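Local coordinates for protein lipase (Rhizopus chinensis, PDB 6A0W) that probably hydrolyses the ester bonds of triacylglycerols, as a class 3 lipase of the alpha/beta-hydrolase superfamily, at residues G92-S97 with F151-D156; S115-M120 with P234-Q239; T125-V130 with A213-S218. One frame throughout, in Å; residues are numbered along the deposited sequence.

In the fold
The three contacts lie in different parts of one alpha/beta-hydrolase fold and do not touch. Interactions 1 and 2 sit on opposite sides of the chain's centre, with their own centres 29 Å apart. Interaction 3 is 24 Å from interaction 1 and 20 Å from interaction 2 between centres, and about 10 Å and 9 Å between nearest atoms. Helix 173-188 joins interactions 1 and 3: Val154 touches its Leu185, while Tyr127 and Tyr215 touch its Met183. Helix 113-118 of interaction 2 leads into strand 124-126 of interaction 3. Interaction 2 is the one close to the probable Ser172, His284 and Asp231 triad, which Ile117 approaches without touching; the sulfate belongs to interaction 3.

Interaction 1: G92-S97 with F151-D156; sequences GFILRS and FPVVQD
Ile94, Val153 and Val154 make the whole contact, and it is entirely apolar: no hydrogen bond crosses between strand residues 92-97 and helix residues 151-156. The CA atoms of Ile94 and Val154 are 7.4 Å apart, near enough for short branched side chains to bridge. The long arm of Ile94 serves both valines. Its CG1 lies 4.0 Å from Val153 CG1, and the same valine methyl is 4.2 Å from Ile94 CG2, so it faces the fork of the isoleucine as the two side chains slide past each other in opposite directions. At the arm's end, Ile94 CD1 meets Val154 CG2 at 3.9 Å, with these side chains crossing at about a right angle. With CB already directed at the strand, a chi1 of -177° puts CG1 anti to the backbone N of Val153 and makes it the methyl that meets Ile94.

Polar interactions run alongside the contact. Arg96 forms a salt bridge with Asp98 and a hydrogen bond to Gln157, one residue beyond the helical segment. Within the helix, Gln155 N bonds Phe151 O at 3.2 Å, while the kink falls at Pro152 and Val153, whose N atoms lack a bond to the preceding turn.

Val153 also touches Ile80, and Val154 reaches Val105, on the two strands flanking 90-97. One helix face thus packs across three neighbouring strands, the helix-on-sheet layering of the alpha/beta-hydrolase fold.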
loop_
_atom_site.group_PDB
_atom_site.type_symbol
_atom_site.label_atom_id
_atom_site.label_comp_id
_atom_site.label_asym_id
_atom_site.label_seq_id
_atom_site.Cartn_x
_atom_site.Cartn_y
_atom_site.Cartn_z
ATOM N N GLY A 92 -3.036 -11.923 -4.650
ATOM C CA GLY A 92 -1.732 -11.713 -4.081
ATOM C C GLY A 92 -0.832 -12.897 -4.267
ATOM O O GLY A 92 -1.199 -13.918 -4.873
ATOM N N PHE A 93 0.373 -12.726 -3.767
ATOM C CA PHE A 93 1.387 -13.725 -3.883
ATOM C C PHE A 93 2.414 -13.614 -2.772
ATOM O O PHE A 93 2.541 -12.575 -2.136
ATOM C CB PHE A 93 2.065 -13.662 -5.256
ATOM C CG PHE A 93 2.834 -12.396 -5.532
ATOM C CD1 PHE A 93 4.165 -12.284 -5.150
ATOM C CD2 PHE A 93 2.331 -11.449 -6.408
ATOM C CE1 PHE A 93 4.890 -11.143 -5.455
ATOM C CE2 PHE A 93 3.062 -10.316 -6.752
ATOM C CZ PHE A 93 4.359 -10.175 -6.292
ATOM N N ILE A 94 3.204 -14.680 -2.628
ATOM C CA ILE A 94 4.352 -14.706 -1.779
ATOM C C ILE A 94 5.472 -15.042 -2.744
ATOM O O ILE A 94 5.374 -16.006 -3.503
ATOM C CB ILE A 94 4.291 -15.877 -0.761
ATOM C CG1 ILE A 94 3.032 -15.826 0.107
ATOM C CG2 ILE A 94 5.572 -15.951 0.042
ATOM C CD1 ILE A 94 2.817 -14.506 0.746
ATOM N N LEU A 95 6.589 -14.366 -2.561
ATOM C CA LEU A 95 7.751 -14.480 -3.409
ATOM C C LEU A 95 8.983 -14.424 -2.513
ATOM O O LEU A 95 9.053 -13.637 -1.570
ATOM C CB LEU A 95 7.774 -13.298 -4.383
ATOM C CG LEU A 95 8.958 -13.206 -5.347
ATOM C CD1 LEU A 95 8.595 -14.004 -6.595
ATOM C CD2 LEU A 95 9.175 -11.733 -5.695
ATOM N N ARG A 96 9.991 -15.218 -2.846
ATOM C CA ARG A 96 11.236 -15.173 -2.126
ATOM C C ARG A 96 12.383 -14.799 -3.071
ATOM O O ARG A 96 12.500 -15.345 -4.188
ATOM C CB ARG A 96 11.517 -16.524 -1.464
ATOM C CG ARG A 96 12.653 -16.441 -0.465
ATOM C CD ARG A 96 12.966 -17.786 0.195
ATOM N NE ARG A 96 13.807 -18.573 -0.674
ATOM C CZ ARG A 96 13.400 -19.564 -1.469
ATOM N NH1 ARG A 96 12.198 -20.105 -1.355
ATOM N NH2 ARG A 96 14.259 -20.057 -2.348
ATOM N N SER A 97 13.227 -13.895 -2.582
ATOM C CA SER A 97 14.518 -13.575 -3.172
ATOM C C SER A 97 15.606 -14.008 -2.194
ATOM O O SER A 97 15.797 -13.391 -1.131
ATOM C CB SER A 97 14.621 -12.043 -3.400
ATOM O OG SER A 97 15.922 -11.665 -3.863
ATOM N N PHE A 151 -0.924 -16.697 5.108
ATOM C CA PHE A 151 -0.295 -16.720 6.419
ATOM C C PHE A 151 0.549 -17.971 6.666
ATOM O O PHE A 151 1.727 -17.843 7.028
ATOM C CB PHE A 151 -1.354 -16.553 7.509
ATOM C CG PHE A 151 -0.781 -16.143 8.844
ATOM C CD1 PHE A 151 -0.585 -14.815 9.144
ATOM C CD2 PHE A 151 -0.395 -17.094 9.771
ATOM C CE1 PHE A 151 0.045 -14.434 10.296
ATOM C CE2 PHE A 151 0.236 -16.724 10.944
ATOM C CZ PHE A 151 0.443 -15.390 11.209
ATOM N N PRO A 152 0.014 -19.180 6.358
ATOM C CA PRO A 152 0.825 -20.403 6.621
ATOM C C PRO A 152 2.076 -20.426 5.793
ATOM O O PRO A 152 3.095 -20.942 6.223
ATOM C CB PRO A 152 -0.078 -21.568 6.186
ATOM C CG PRO A 152 -1.413 -20.948 5.853
ATOM C CD PRO A 152 -1.414 -19.494 6.162
ATOM N N VAL A 153 1.974 -19.909 4.573
ATOM C CA VAL A 153 3.100 -19.887 3.657
ATOM C C VAL A 153 4.193 -18.933 4.137
ATOM O O VAL A 153 5.366 -19.282 4.064
ATOM C CB VAL A 153 2.647 -19.469 2.244
ATOM C CG1 VAL A 153 3.820 -19.533 1.279
ATOM C CG2 VAL A 153 1.524 -20.395 1.776
ATOM N N VAL A 154 3.833 -17.789 4.726
ATOM C CA VAL A 154 4.906 -16.888 5.250
ATOM C C VAL A 154 5.643 -17.555 6.448
ATOM O O VAL A 154 6.899 -17.581 6.532
ATOM C CB VAL A 154 4.316 -15.537 5.704
ATOM C CG1 VAL A 154 5.367 -14.714 6.424
ATOM C CG2 VAL A 154 3.783 -14.776 4.509
ATOM N N GLN A 155 4.847 -18.204 7.308
ATOM C CA GLN A 155 5.388 -19.016 8.427
ATOM C C GLN A 155 6.352 -20.073 7.958
ATOM O O GLN A 155 7.469 -20.204 8.473
ATOM C CB GLN A 155 4.275 -19.664 9.237
ATOM C CG GLN A 155 3.400 -18.677 9.976
ATOM C CD GLN A 155 2.861 -19.241 11.282
ATOM O OE1 GLN A 155 1.787 -19.859 11.314
ATOM N NE2 GLN A 155 3.557 -18.935 12.381
ATOM N N ASP A 156 5.991 -20.710 6.854
ATOM C CA ASP A 156 6.794 -21.804 6.320
ATOM C C ASP A 156 8.126 -21.352 5.715
ATOM O O ASP A 156 9.170 -21.998 5.856
ATOM C CB ASP A 156 5.933 -22.575 5.295
ATOM C CG ASP A 156 6.417 -23.981 5.105
ATOM O OD1 ASP A 156 6.266 -24.804 6.052
ATOM O OD2 ASP A 156 7.046 -24.219 4.060
#

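Interaction 2: S115-M120 with P234-Q239; sequences SAITDM and PHVPPQ
Met120 and Ile117 turn their side-chain ends to Val236 and Pro237, bringing the short helix 113-118 and the residue after next against a loop that follows strand 223-228. In fungal lipases of this family a short helix at this place in the chain is the lid over the active site, and the position of 113-118 is consistent with that role: Ile117 comes near the probable Ser172, His284 and Asp231 triad without touching it. The contact is apolar, with no hydrogen bond between the segments.

Met120 leaves the backbone as an extended rod, with CG anti to the backbone N (chi1 -178°) and the next torsion also extended. That carries SD to the loop, where it lies 3.9 Å from Pro237 CD and 4.0 Å from Pro237 CG, so the sulfur sits against the CG-CD bond of the proline ring. The two side chains cross at about a right angle. The peptide bond before Pro237 is cis. Val236 directs its CB toward segment 115-120, with CG2 4.1 Å from Met120 SD. Chi1 of -55° sets Val236 CG1 anti to the carbonyl carbon and so leaves CG2, the touching methyl, between the backbone N and the carbonyl carbon, the crowded position for a valine branch.

Ile117 makes the looser approach, its CD1 ending 4.4 Å from Val236 CG2. The CB of the isoleucine does not head straight for the loop; it is the end of the chain that comes nearer. Outside the two segments, Arg206 holds the loop by a backbone hydrogen bond with Val236 and by NH1 to Pro237 O. Phe122 and Tyr243 also touch Pro237. Met120 bends only at its last torsion (chi3 -73°), which leaves Met120 CE 4.0 Å from Ile117 CD1.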
loop_
_atom_site.group_PDB
_atom_site.type_symbol
_atom_site.label_atom_id
_atom_site.label_comp_id
_atom_site.label_asym_id
_atom_site.label_seq_id
_atom_site.Cartn_x
_atom_site.Cartn_y
_atom_site.Cartn_z
ATOM N N SER A 115 -14.480 3.048 -10.584
ATOM C CA SER A 115 -15.686 2.573 -9.888
ATOM C C SER A 115 -15.394 2.213 -8.432
ATOM O O SER A 115 -16.231 2.393 -7.563
ATOM C CB SER A 115 -16.311 1.360 -10.624
ATOM O OG SER A 115 -15.472 0.210 -10.592
ATOM N N ALA A 116 -14.286 1.553 -8.149
ATOM C CA ALA A 116 -13.996 1.168 -6.761
ATOM C C ALA A 116 -14.016 2.387 -5.817
ATOM O O ALA A 116 -14.546 2.324 -4.722
ATOM C CB ALA A 116 -12.654 0.486 -6.675
ATOM N N ILE A 117 -13.527 3.518 -6.292
ATOM C CA ILE A 117 -13.516 4.730 -5.479
ATOM C C ILE A 117 -14.886 5.370 -5.428
ATOM O O ILE A 117 -15.345 5.792 -4.352
ATOM C CB ILE A 117 -12.510 5.766 -6.044
ATOM C CG1 ILE A 117 -11.095 5.204 -6.025
ATOM C CG2 ILE A 117 -12.559 7.041 -5.227
ATOM C CD1 ILE A 117 -10.707 4.480 -4.750
ATOM N N THR A 118 -15.526 5.505 -6.595
ATOM C CA THR A 118 -16.860 6.120 -6.644
ATOM C C THR A 118 -17.898 5.291 -5.873
ATOM O O THR A 118 -18.707 5.852 -5.192
ATOM C CB THR A 118 -17.374 6.383 -8.072
ATOM O OG1 THR A 118 -17.651 5.137 -8.692
ATOM C CG2 THR A 118 -16.374 7.125 -8.893
ATOM N N ASP A 119 -17.797 3.967 -5.848
ATOM C CA ASP A 119 -18.815 3.150 -5.164
ATOM C C ASP A 119 -18.482 2.865 -3.720
ATOM O O ASP A 119 -19.172 2.076 -3.077
ATOM C CB ASP A 119 -18.989 1.808 -5.889
ATOM C CG ASP A 119 -19.581 1.977 -7.290
ATOM O OD1 ASP A 119 -19.975 3.123 -7.605
ATOM O OD2 ASP A 119 -19.524 1.019 -8.100
ATOM N N MET A 120 -17.317 3.322 -3.258
ATOM C CA MET A 120 -16.759 2.799 -2.006
ATOM C C MET A 120 -17.782 3.146 -0.925
ATOM O O MET A 120 -18.267 4.257 -0.925
ATOM C CB MET A 120 -15.418 3.491 -1.683
ATOM C CG MET A 120 -14.749 2.975 -0.420
ATOM S SD MET A 120 -13.139 3.757 -0.162
ATOM C CE MET A 120 -12.198 2.924 -1.434
ATOM N N PRO A 234 -5.376 8.170 -1.563
ATOM C CA PRO A 234 -4.976 8.320 -0.166
ATOM C C PRO A 234 -5.809 9.310 0.626
ATOM O O PRO A 234 -5.537 9.547 1.817
ATOM C CB PRO A 234 -3.511 8.785 -0.266
ATOM C CG PRO A 234 -3.029 8.120 -1.532
ATOM C CD PRO A 234 -4.200 8.156 -2.473
ATOM N N HIS A 235 -6.743 9.944 -0.061
ATOM C CA HIS A 235 -7.620 10.909 0.555
ATOM C C HIS A 235 -9.034 10.379 0.730
ATOM O O HIS A 235 -9.932 11.163 1.027
ATOM C CB HIS A 235 -7.638 12.209 -0.276
ATOM C CG HIS A 235 -6.273 12.776 -0.488
ATOM N ND1 HIS A 235 -5.550 13.327 0.552
ATOM C CD2 HIS A 235 -5.403 12.627 -1.516
ATOM C CE1 HIS A 235 -4.326 13.606 0.122
ATOM N NE2 HIS A 235 -4.198 13.171 -1.119
ATOM N N VAL A 236 -9.228 9.072 0.570
ATOM C CA VAL A 236 -10.513 8.458 0.899
ATOM C C VAL A 236 -10.224 7.207 1.733
ATOM O O VAL A 236 -9.159 6.605 1.601
ATOM C CB VAL A 236 -11.326 8.052 -0.358
ATOM C CG1 VAL A 236 -11.532 9.215 -1.294
ATOM C CG2 VAL A 236 -10.637 6.923 -1.092
ATOM N N PRO A 237 -11.198 6.730 2.510
ATOM C CA PRO A 237 -12.404 7.454 2.892
ATOM C C PRO A 237 -12.088 8.720 3.665
ATOM O O PRO A 237 -10.982 8.871 4.166
ATOM C CB PRO A 237 -13.097 6.476 3.846
ATOM C CG PRO A 237 -12.585 5.141 3.500
ATOM C CD PRO A 237 -11.221 5.319 2.917
ATOM N N PRO A 238 -13.099 9.518 3.963
ATOM C CA PRO A 238 -12.812 10.838 4.540
ATOM C C PRO A 238 -12.423 10.780 6.009
ATOM O O PRO A 238 -12.986 10.005 6.784
ATOM C CB PRO A 238 -14.152 11.564 4.387
ATOM C CG PRO A 238 -14.863 10.822 3.287
ATOM C CD PRO A 238 -14.506 9.392 3.564
ATOM N N GLN A 239 -11.465 11.602 6.409
ATOM C CA GLN A 239 -11.255 11.858 7.831
ATOM C C GLN A 239 -12.544 12.178 8.606
ATOM O O GLN A 239 -12.725 11.705 9.721
ATOM C CB GLN A 239 -10.280 13.017 8.005
ATOM C CG GLN A 239 -8.940 12.645 8.577
ATOM C CD GLN A 239 -8.094 13.874 8.807
ATOM O OE1 GLN A 239 -7.778 14.591 7.865
ATOM N NE2 GLN A 239 -7.857 14.189 10.053
#

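Interaction 3: T125-V130 with A213-S218; sequences TDYSPV and AYYVDS. With SO4 (sulfate ion), chain D.
Gln187 NE2 is gripped by two phenol oxygens, Tyr127 OH and Tyr215 OH, one from each side of this contact. The shared partner is consistent with the closeness of the two rings: Tyr215 CE2 comes to the edge of the Tyr127 ring, near its plane, 4.3 Å from Tyr127 CE2. No hydrogen bond runs directly between the segments.

The closest meeting is a CH-pi contact. Val130 CG2 stands over one face of the Tyr215 ring, 3.5 Å from its centroid and only 9° off the ring normal, so the methyl sits near the ring centre, shifted slightly toward CG and CD1. A chi1 of 169°, with CG anti to the backbone N, extends the Tyr215 ring from helix 210-218 toward Val130.

In the alpha/beta-hydrolase fold of this lipase, the contact joins a turn between the hairpin strands 124-126 and 134-136 to helix 210-218, with helix 173-188 supplying Gln187 and, through Met183, touching both tyrosines. The turn from Tyr127 to Val130 is type I, closed by Val130 N to Tyr127 O at 3.0 Å. It also places Pro129 CD over the centre of the Tyr127 ring, 3.8 Å above its plane.

Near the end of the helix, Ser218 OG donates to Tyr215 O at 2.6 Å. Tyr214 OH donates to O4 of a sulfate ion, probably from the crystallisation liquor, at 2.9 Å, and Asn210 ND2 bonds the same ion.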
loop_
_atom_site.group_PDB
_atom_site.type_symbol
_atom_site.label_atom_id
_atom_site.label_comp_id
_atom_site.label_asym_id
_atom_site.label_seq_id
_atom_site.Cartn_x
_atom_site.Cartn_y
_atom_site.Cartn_z
ATOM N N THR A 125 -16.177 -1.993 10.500
ATOM C CA THR A 125 -16.363 -3.153 11.346
ATOM C C THR A 125 -15.363 -2.982 12.490
ATOM O O THR A 125 -14.321 -2.374 12.285
ATOM C CB THR A 125 -15.919 -4.442 10.633
ATOM O OG1 THR A 125 -16.594 -4.564 9.390
ATOM C CG2 THR A 125 -16.226 -5.674 11.489
ATOM N N ASP A 126 -15.628 -3.593 13.648
ATOM C CA ASP A 126 -14.672 -3.619 14.740
ATOM C C ASP A 126 -13.428 -4.374 14.348
ATOM O O ASP A 126 -13.513 -5.424 13.727
ATOM C CB ASP A 126 -15.257 -4.270 15.997
ATOM C CG ASP A 126 -16.244 -3.367 16.702
ATOM O OD1 ASP A 126 -16.448 -2.205 16.275
ATOM O OD2 ASP A 126 -16.822 -3.822 17.712
ATOM N N TYR A 127 -12.277 -3.838 14.752
ATOM C CA TYR A 127 -11.023 -4.519 14.606
ATOM C C TYR A 127 -10.749 -5.342 15.855
ATOM O O TYR A 127 -10.339 -4.838 16.911
ATOM C CB TYR A 127 -9.920 -3.493 14.309
ATOM C CG TYR A 127 -8.579 -4.097 13.930
ATOM C CD1 TYR A 127 -8.417 -4.900 12.782
ATOM C CD2 TYR A 127 -7.461 -3.858 14.703
ATOM C CE1 TYR A 127 -7.184 -5.495 12.487
ATOM C CE2 TYR A 127 -6.217 -4.398 14.380
ATOM C CZ TYR A 127 -6.057 -5.184 13.259
ATOM O OH TYR A 127 -4.787 -5.738 13.011
ATOM N N SER A 128 -10.903 -6.648 15.731
ATOM C CA SER A 128 -11.062 -7.463 16.938
ATOM C C SER A 128 -9.778 -7.563 17.784
ATOM O O SER A 128 -9.853 -7.482 19.000
ATOM C CB SER A 128 -11.716 -8.805 16.614
ATOM O OG SER A 128 -10.741 -9.783 16.381
ATOM N N PRO A 129 -8.592 -7.421 17.164
ATOM C CA PRO A 129 -7.394 -7.459 18.009
ATOM C C PRO A 129 -7.221 -6.281 18.962
ATOM O O PRO A 129 -6.360 -6.341 19.846
ATOM C CB PRO A 129 -6.245 -7.503 16.990
ATOM C CG PRO A 129 -6.866 -8.109 15.759
ATOM C CD PRO A 129 -8.272 -7.614 15.735
ATOM N N VAL A 130 -7.967 -5.201 18.768
ATOM C CA VAL A 130 -7.744 -3.981 19.518
ATOM C C VAL A 130 -9.057 -3.267 19.783
ATOM O O VAL A 130 -9.643 -2.633 18.903
ATOM C CB VAL A 130 -6.814 -2.995 18.759
ATOM C CG1 VAL A 130 -6.508 -1.807 19.624
ATOM C CG2 VAL A 130 -5.533 -3.673 18.279
ATOM N N ALA A 213 -5.153 3.648 13.933
ATOM C CA ALA A 213 -3.955 4.373 13.515
ATOM C C ALA A 213 -2.949 4.500 14.668
ATOM O O ALA A 213 -1.766 4.192 14.488
ATOM C CB ALA A 213 -4.347 5.748 12.976
ATOM N N TYR A 214 -3.437 4.806 15.870
ATOM C CA TYR A 214 -2.545 4.857 17.028
ATOM C C TYR A 214 -1.963 3.502 17.331
ATOM O O TYR A 214 -0.776 3.383 17.671
ATOM C CB TYR A 214 -3.247 5.415 18.270
ATOM C CG TYR A 214 -3.936 6.741 18.033
ATOM C CD1 TYR A 214 -3.402 7.688 17.175
ATOM C CD2 TYR A 214 -5.085 7.070 18.734
ATOM C CE1 TYR A 214 -4.026 8.924 16.984
ATOM C CE2 TYR A 214 -5.709 8.289 18.567
ATOM C CZ TYR A 214 -5.196 9.195 17.661
ATOM O OH TYR A 214 -5.844 10.396 17.478
ATOM N N TYR A 215 -2.786 2.464 17.188
ATOM C CA TYR A 215 -2.299 1.114 17.387
ATOM C C TYR A 215 -1.179 0.783 16.392
ATOM O O TYR A 215 -0.158 0.182 16.729
ATOM C CB TYR A 215 -3.457 0.080 17.264
ATOM C CG TYR A 215 -2.949 -1.347 17.209
ATOM C CD1 TYR A 215 -2.376 -1.946 18.310
ATOM C CD2 TYR A 215 -2.960 -2.054 16.024
ATOM C CE1 TYR A 215 -1.801 -3.210 18.236
ATOM C CE2 TYR A 215 -2.351 -3.282 15.925
ATOM C CZ TYR A 215 -1.805 -3.879 17.025
ATOM O OH TYR A 215 -1.268 -5.147 16.900
ATOM N N VAL A 216 -1.425 1.052 15.122
ATOM C CA VAL A 216 -0.431 0.718 14.109
ATOM C C VAL A 216 0.921 1.376 14.450
ATOM O O VAL A 216 1.982 0.736 14.428
ATOM C CB VAL A 216 -0.910 1.196 12.725
ATOM C CG1 VAL A 216 0.250 1.178 11.745
ATOM C CG2 VAL A 216 -2.028 0.291 12.220
ATOM N N ASP A 217 0.853 2.646 14.799
ATOM C CA ASP A 217 2.046 3.415 15.223
ATOM C C ASP A 217 2.719 2.822 16.468
ATOM O O ASP A 217 3.932 2.695 16.508
ATOM C CB ASP A 217 1.640 4.878 15.479
ATOM C CG ASP A 217 1.484 5.671 14.211
ATOM O OD1 ASP A 217 1.906 5.168 13.133
ATOM O OD2 ASP A 217 0.942 6.810 14.288
ATOM N N SER A 218 1.920 2.262 17.380
ATOM C CA SER A 218 2.449 1.672 18.614
ATOM C C SER A 218 3.215 0.427 18.381
ATOM O O SER A 218 4.024 0.050 19.217
ATOM C CB SER A 218 1.332 1.354 19.610
ATOM O OG SER A 218 0.557 0.233 19.239
HETATM S S SO4 D . -8.466 10.788 20.091
HETATM O O1 SO4 D . -8.921 9.944 18.960
HETATM O O2 SO4 D . -9.173 12.098 20.111
HETATM O O3 SO4 D . -8.757 10.045 21.338
HETATM O O4 SO4 D . -7.006 11.054 20.074
#